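Local coordinates for glypican-1 (Homo sapiens, PDB 4YWT), which carries heparan sulfate chains at the cell surface and through them binds partners such as alpha-4(V) collagen, taking part in Schwann cell myelination, at residues Asp286-Val297 / Lys382-Ile393. The protein carries 3 engineered substitutions. Residues are numbered along the deposited sequence; the frame is centred on the assembly and turned at random.
With CA (calcium ion), chain F.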
loop_
_atom_site.group_PDB
_atom_site.type_symbol
_atom_site.label_atom_id
_atom_site.label_comp_id
_atom_site.label_asym_id
_atom_site.label_seq_id
_atom_site.Cartn_x
_atom_site.Cartn_y
_atom_site.Cartn_z
ATOM N N ASP A 286 -1.684 -2.326 12.798
ATOM C CA ASP A 286 -3.096 -2.202 12.430
ATOM C C ASP A 286 -3.605 -0.765 12.329
ATOM O O ASP A 286 -4.071 -0.341 11.269
ATOM C CB ASP A 286 -3.955 -2.971 13.440
ATOM C CG ASP A 286 -5.417 -3.020 13.045
ATOM O OD1 ASP A 286 -5.706 -3.398 11.891
ATOM O OD2 ASP A 286 -6.276 -2.683 13.886
ATOM N N ALA A 287 -3.509 -0.026 13.429
ATOM C CA ALA A 287 -4.078 1.319 13.522
ATOM C C ALA A 287 -3.531 2.280 12.464
ATOM O O ALA A 287 -4.295 2.967 11.783
ATOM C CB ALA A 287 -3.841 1.887 14.914
ATOM N N GLU A 288 -2.211 2.325 12.329
ATOM C CA GLU A 288 -1.580 3.268 11.416
ATOM C C GLU A 288 -1.710 2.820 9.962
ATOM O O GLU A 288 -1.760 3.652 9.054
ATOM C CB GLU A 288 -0.108 3.466 11.786
ATOM C CG GLU A 288 0.101 4.066 13.169
ATOM C CD GLU A 288 -0.816 5.246 13.450
ATOM O OE1 GLU A 288 -0.942 6.131 12.576
ATOM O OE2 GLU A 288 -1.415 5.284 14.546
ATOM N N TRP A 289 -1.764 1.508 9.747
ATOM C CA TRP A 289 -2.032 0.972 8.416
ATOM C C TRP A 289 -3.423 1.416 7.968
ATOM O O TRP A 289 -3.601 1.925 6.856
ATOM C CB TRP A 289 -1.908 -0.555 8.421
ATOM C CG TRP A 289 -2.258 -1.241 7.131
ATOM C CD1 TRP A 289 -3.463 -1.787 6.798
ATOM C CD2 TRP A 289 -1.387 -1.481 6.016
ATOM N NE1 TRP A 289 -3.401 -2.344 5.543
ATOM C CE2 TRP A 289 -2.138 -2.168 5.041
ATOM C CE3 TRP A 289 -0.048 -1.177 5.747
ATOM C CZ2 TRP A 289 -1.595 -2.556 3.816
ATOM C CZ3 TRP A 289 0.488 -1.562 4.530
ATOM C CH2 TRP A 289 -0.284 -2.244 3.580
ATOM N N ARG A 290 -4.399 1.246 8.855
ATOM C CA ARG A 290 -5.771 1.662 8.582
ATOM C C ARG A 290 -5.873 3.168 8.373
ATOM O O ARG A 290 -6.619 3.626 7.510
ATOM C CB ARG A 290 -6.703 1.234 9.717
ATOM C CG ARG A 290 -6.935 -0.266 9.803
ATOM C CD ARG A 290 -7.917 -0.602 10.912
ATOM N NE ARG A 290 -8.038 -2.041 11.123
ATOM C CZ ARG A 290 -8.894 -2.824 10.474
ATOM N NH1 ARG A 290 -9.708 -2.311 9.562
ATOM N NH2 ARG A 290 -8.934 -4.124 10.735
ATOM N N ASN A 291 -5.131 3.936 9.169
ATOM C CA ASN A 291 -5.103 5.387 9.012
ATOM C C ASN A 291 -4.582 5.789 7.637
ATOM O O ASN A 291 -5.208 6.590 6.921
ATOM C CB ASN A 291 -4.242 6.033 10.100
ATOM C CG ASN A 291 -4.931 6.065 11.450
ATOM O OD1 ASN A 291 -6.159 6.070 11.532
ATOM N ND2 ASN A 291 -4.140 6.089 12.517
ATOM N N LEU A 292 -3.435 5.222 7.273
ATOM C CA LEU A 292 -2.823 5.507 5.985
ATOM C C LEU A 292 -3.760 5.158 4.843
ATOM O O LEU A 292 -3.995 5.980 3.960
ATOM C CB LEU A 292 -1.509 4.745 5.814
ATOM C CG LEU A 292 -0.781 5.149 4.531
ATOM C CD1 LEU A 292 -0.372 6.609 4.617
ATOM C CD2 LEU A 292 0.426 4.267 4.259
ATOM N N LEU A 293 -4.298 3.941 4.862
ATOM C CA LEU A 293 -5.173 3.496 3.782
ATOM C C LEU A 293 -6.451 4.329 3.716
ATOM O O LEU A 293 -6.988 4.564 2.632
ATOM C CB LEU A 293 -5.511 2.013 3.934
ATOM C CG LEU A 293 -4.589 1.045 3.187
ATOM C CD1 LEU A 293 -3.183 1.060 3.766
ATOM C CD2 LEU A 293 -5.163 -0.362 3.205
ATOM N N ASP A 294 -6.928 4.785 4.871
ATOM C CA ASP A 294 -8.088 5.669 4.919
ATOM C C ASP A 294 -7.793 7.001 4.236
ATOM O O ASP A 294 -8.575 7.466 3.401
ATOM C CB ASP A 294 -8.530 5.912 6.362
ATOM C CG ASP A 294 -9.693 5.030 6.771
ATOM O OD1 ASP A 294 -9.869 3.951 6.165
ATOM O OD2 ASP A 294 -10.434 5.417 7.701
ATOM N N SER A 295 -6.663 7.609 4.586
ATOM C CA SER A 295 -6.295 8.889 3.983
ATOM C C SER A 295 -5.999 8.729 2.490
ATOM O O SER A 295 -6.179 9.663 1.708
ATOM C CB SER A 295 -5.090 9.502 4.706
ATOM O OG SER A 295 -3.898 8.793 4.423
ATOM N N MET A 296 -5.560 7.537 2.100
ATOM C CA MET A 296 -5.255 7.245 0.704
ATOM C C MET A 296 -6.529 7.058 -0.111
ATOM O O MET A 296 -6.591 7.441 -1.278
ATOM C CB MET A 296 -4.371 6.002 0.595
ATOM C CG MET A 296 -2.890 6.284 0.785
ATOM S SD MET A 296 -1.839 4.913 0.267
ATOM C CE MET A 296 -2.389 3.625 1.376
ATOM N N VAL A 297 -7.543 6.460 0.505
ATOM C CA VAL A 297 -8.849 6.360 -0.129
ATOM C C VAL A 297 -9.444 7.757 -0.260
ATOM O O VAL A 297 -10.009 8.111 -1.295
ATOM C CB VAL A 297 -9.807 5.445 0.663
ATOM C CG1 VAL A 297 -11.245 5.641 0.208
ATOM C CG2 VAL A 297 -9.392 3.988 0.517
ATOM N N LYS A 382 -9.556 1.587 -4.724
ATOM C CA LYS A 382 -10.319 1.702 -3.488
ATOM C C LYS A 382 -10.846 0.342 -3.055
ATOM O O LYS A 382 -10.881 0.036 -1.862
ATOM C CB LYS A 382 -11.467 2.701 -3.643
ATOM C CG LYS A 382 -11.000 4.149 -3.724
ATOM C CD LYS A 382 -12.087 5.129 -3.311
ATOM C CE LYS A 382 -13.170 5.250 -4.364
ATOM N NZ LYS A 382 -14.048 6.424 -4.099
ATOM N N ALA A 383 -11.246 -0.480 -4.023
ATOM C CA ALA A 383 -11.657 -1.846 -3.714
ATOM C C ALA A 383 -10.509 -2.625 -3.074
ATOM O O ALA A 383 -10.660 -3.206 -1.992
ATOM C CB ALA A 383 -12.147 -2.555 -4.967
ATOM N N GLN A 384 -9.357 -2.620 -3.739
ATOM C CA GLN A 384 -8.190 -3.358 -3.263
ATOM C C GLN A 384 -7.682 -2.868 -1.906
ATOM O O GLN A 384 -7.160 -3.652 -1.116
ATOM C CB GLN A 384 -7.058 -3.285 -4.290
ATOM C CG GLN A 384 -7.250 -4.187 -5.502
ATOM C CD GLN A 384 -7.131 -5.666 -5.169
ATOM O OE1 GLN A 384 -6.789 -6.043 -4.047
ATOM N NE2 GLN A 384 -7.414 -6.515 -6.152
ATOM N N LEU A 385 -7.833 -1.575 -1.641
ATOM C CA LEU A 385 -7.353 -0.994 -0.391
ATOM C C LEU A 385 -8.327 -1.255 0.750
ATOM O O LEU A 385 -7.910 -1.509 1.880
ATOM C CB LEU A 385 -7.110 0.507 -0.549
ATOM C CG LEU A 385 -5.871 0.879 -1.366
ATOM C CD1 LEU A 385 -5.592 2.370 -1.286
ATOM C CD2 LEU A 385 -4.662 0.074 -0.906
ATOM N N ARG A 386 -9.623 -1.192 0.458
ATOM C CA ARG A 386 -10.627 -1.560 1.449
ATOM C C ARG A 386 -10.527 -3.048 1.758
ATOM O O ARG A 386 -10.891 -3.491 2.846
ATOM C CB ARG A 386 -12.038 -1.219 0.965
ATOM C CG ARG A 386 -12.353 0.267 0.930
ATOM C CD ARG A 386 -13.802 0.509 0.533
ATOM N NE ARG A 386 -13.942 1.630 -0.394
ATOM C CZ ARG A 386 -14.223 2.875 -0.027
ATOM N NH1 ARG A 386 -14.394 3.171 1.253
ATOM N NH2 ARG A 386 -14.331 3.829 -0.943
ATOM N N ASP A 387 -10.025 -3.815 0.794
ATOM C CA ASP A 387 -9.913 -5.261 0.954
ATOM C C ASP A 387 -8.750 -5.687 1.855
ATOM O O ASP A 387 -8.812 -6.735 2.499
ATOM C CB ASP A 387 -9.769 -5.929 -0.413
ATOM C CG ASP A 387 -9.772 -7.441 -0.322
ATOM O OD1 ASP A 387 -10.701 -7.996 0.301
ATOM O OD2 ASP A 387 -8.844 -8.072 -0.869
ATOM N N VAL A 388 -7.694 -4.881 1.903
ATOM C CA VAL A 388 -6.493 -5.261 2.644
ATOM C C VAL A 388 -6.218 -4.371 3.859
ATOM O O VAL A 388 -5.115 -4.389 4.409
ATOM C CB VAL A 388 -5.246 -5.240 1.735
ATOM C CG1 VAL A 388 -5.422 -6.202 0.570
ATOM C CG2 VAL A 388 -4.966 -3.825 1.237
ATOM N N GLN A 389 -7.215 -3.603 4.286
ATOM C CA GLN A 389 -7.054 -2.751 5.459
ATOM C C GLN A 389 -7.016 -3.588 6.736
ATOM O O GLN A 389 -6.522 -3.135 7.769
ATOM C CB GLN A 389 -8.177 -1.715 5.541
ATOM C CG GLN A 389 -9.574 -2.303 5.480
ATOM C CD GLN A 389 -10.656 -1.244 5.544
ATOM O OE1 GLN A 389 -10.387 -0.083 5.849
ATOM N NE2 GLN A 389 -11.889 -1.640 5.255
ATOM N N ASP A 390 -7.536 -4.810 6.653
ATOM C CA ASP A 390 -7.612 -5.701 7.808
ATOM C C ASP A 390 -6.439 -6.670 7.874
ATOM O O ASP A 390 -6.405 -7.549 8.732
ATOM C CB ASP A 390 -8.924 -6.495 7.786
ATOM C CG ASP A 390 -9.098 -7.324 6.510
ATOM O OD1 ASP A 390 -8.142 -7.440 5.713
ATOM O OD2 ASP A 390 -10.201 -7.874 6.309
ATOM N N PHE A 391 -5.491 -6.504 6.957
ATOM C CA PHE A 391 -4.425 -7.478 6.720
ATOM C C PHE A 391 -3.723 -7.971 7.987
ATOM O O PHE A 391 -3.724 -9.174 8.298
ATOM C CB PHE A 391 -3.391 -6.869 5.767
ATOM C CG PHE A 391 -2.330 -7.832 5.327
ATOM C CD1 PHE A 391 -2.632 -8.853 4.439
ATOM C CD2 PHE A 391 -1.031 -7.718 5.792
ATOM C CE1 PHE A 391 -1.659 -9.744 4.026
ATOM C CE2 PHE A 391 -0.053 -8.605 5.383
ATOM C CZ PHE A 391 -0.368 -9.620 4.498
ATOM N N TRP A 392 -3.150 -7.025 8.724
ATOM C CA TRP A 392 -2.258 -7.319 9.838
ATOM C C TRP A 392 -2.932 -8.048 10.996
ATOM O O TRP A 392 -2.259 -8.677 11.809
ATOM C CB TRP A 392 -1.623 -6.019 10.334
ATOM C CG TRP A 392 -0.885 -5.316 9.248
ATOM C CD1 TRP A 392 -1.230 -4.142 8.645
ATOM C CD2 TRP A 392 0.311 -5.765 8.601
ATOM N NE1 TRP A 392 -0.313 -3.823 7.673
ATOM C CE2 TRP A 392 0.643 -4.804 7.625
ATOM C CE3 TRP A 392 1.137 -6.882 8.757
ATOM C CZ2 TRP A 392 1.765 -4.926 6.810
ATOM C CZ3 TRP A 392 2.249 -7.002 7.948
ATOM C CH2 TRP A 392 2.554 -6.030 6.986
ATOM N N ILE A 393 -4.256 -7.967 11.071
ATOM C CA ILE A 393 -4.986 -8.699 12.097
ATOM C C ILE A 393 -5.752 -9.874 11.499
ATOM O O ILE A 393 -6.212 -10.756 12.222
ATOM C CB ILE A 393 -5.972 -7.796 12.853
ATOM C CG1 ILE A 393 -7.119 -7.377 11.935
ATOM C CG2 ILE A 393 -5.254 -6.584 13.429
ATOM C CD1 ILE A 393 -8.294 -6.820 12.676
HETATM CA CA CA F . -9.593 -8.317 4.069
HETATM O O HOH W 1 -4.582 -4.505 9.720
HETATM O O HOH W 2 -10.931 -6.345 4.233
HETATM O O HOH W 3 -8.754 -10.473 4.680
HETATM O O HOH W 4 -7.352 -9.126 3.862
#
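The calcium-bearing type I beta turn Val388-Phe391, which links helices 373-387 and 391-404, is met by Trp289 and Arg290 of helix 286-299. Trp289 suits its place because a flat apolar ring carries one N-H at its rim; chi1 of 176° sets CG beside its carbonyl carbon and swings the ring toward the turn, where NE1 donates to Val388 O (2.9 Å). The edge of Trp392 stands on one face of this indole, a T-shaped stack with planes at 89° and NE1 of Trp392 3.1 Å from CD2 of Trp289; Leu293 CD1 covers the opposite face. In the elongated, mainly helical glypican core, segments 286-297 and 382-387 run nearly antiparallel, and Val233 of helix 204-236 touches both tryptophans. The extended Arg290 lays its guanidinium face over Gln389 O, while its NE makes a salt bridge to Asp286 OD1 (2.8 Å) that helps hold the group there. Water 1 donates to both Asp286 OD1 and Gln389 O. Farther along, branched Leu293 CD2 packs 4.2 Å from Leu385 CD2, and Val297 CG1 on the aliphatic CD of Lys382 (3.7 Å). Asp390, whose short carboxylate can bind through both oxygens, Asp387 O and three waters coordinate the calcium.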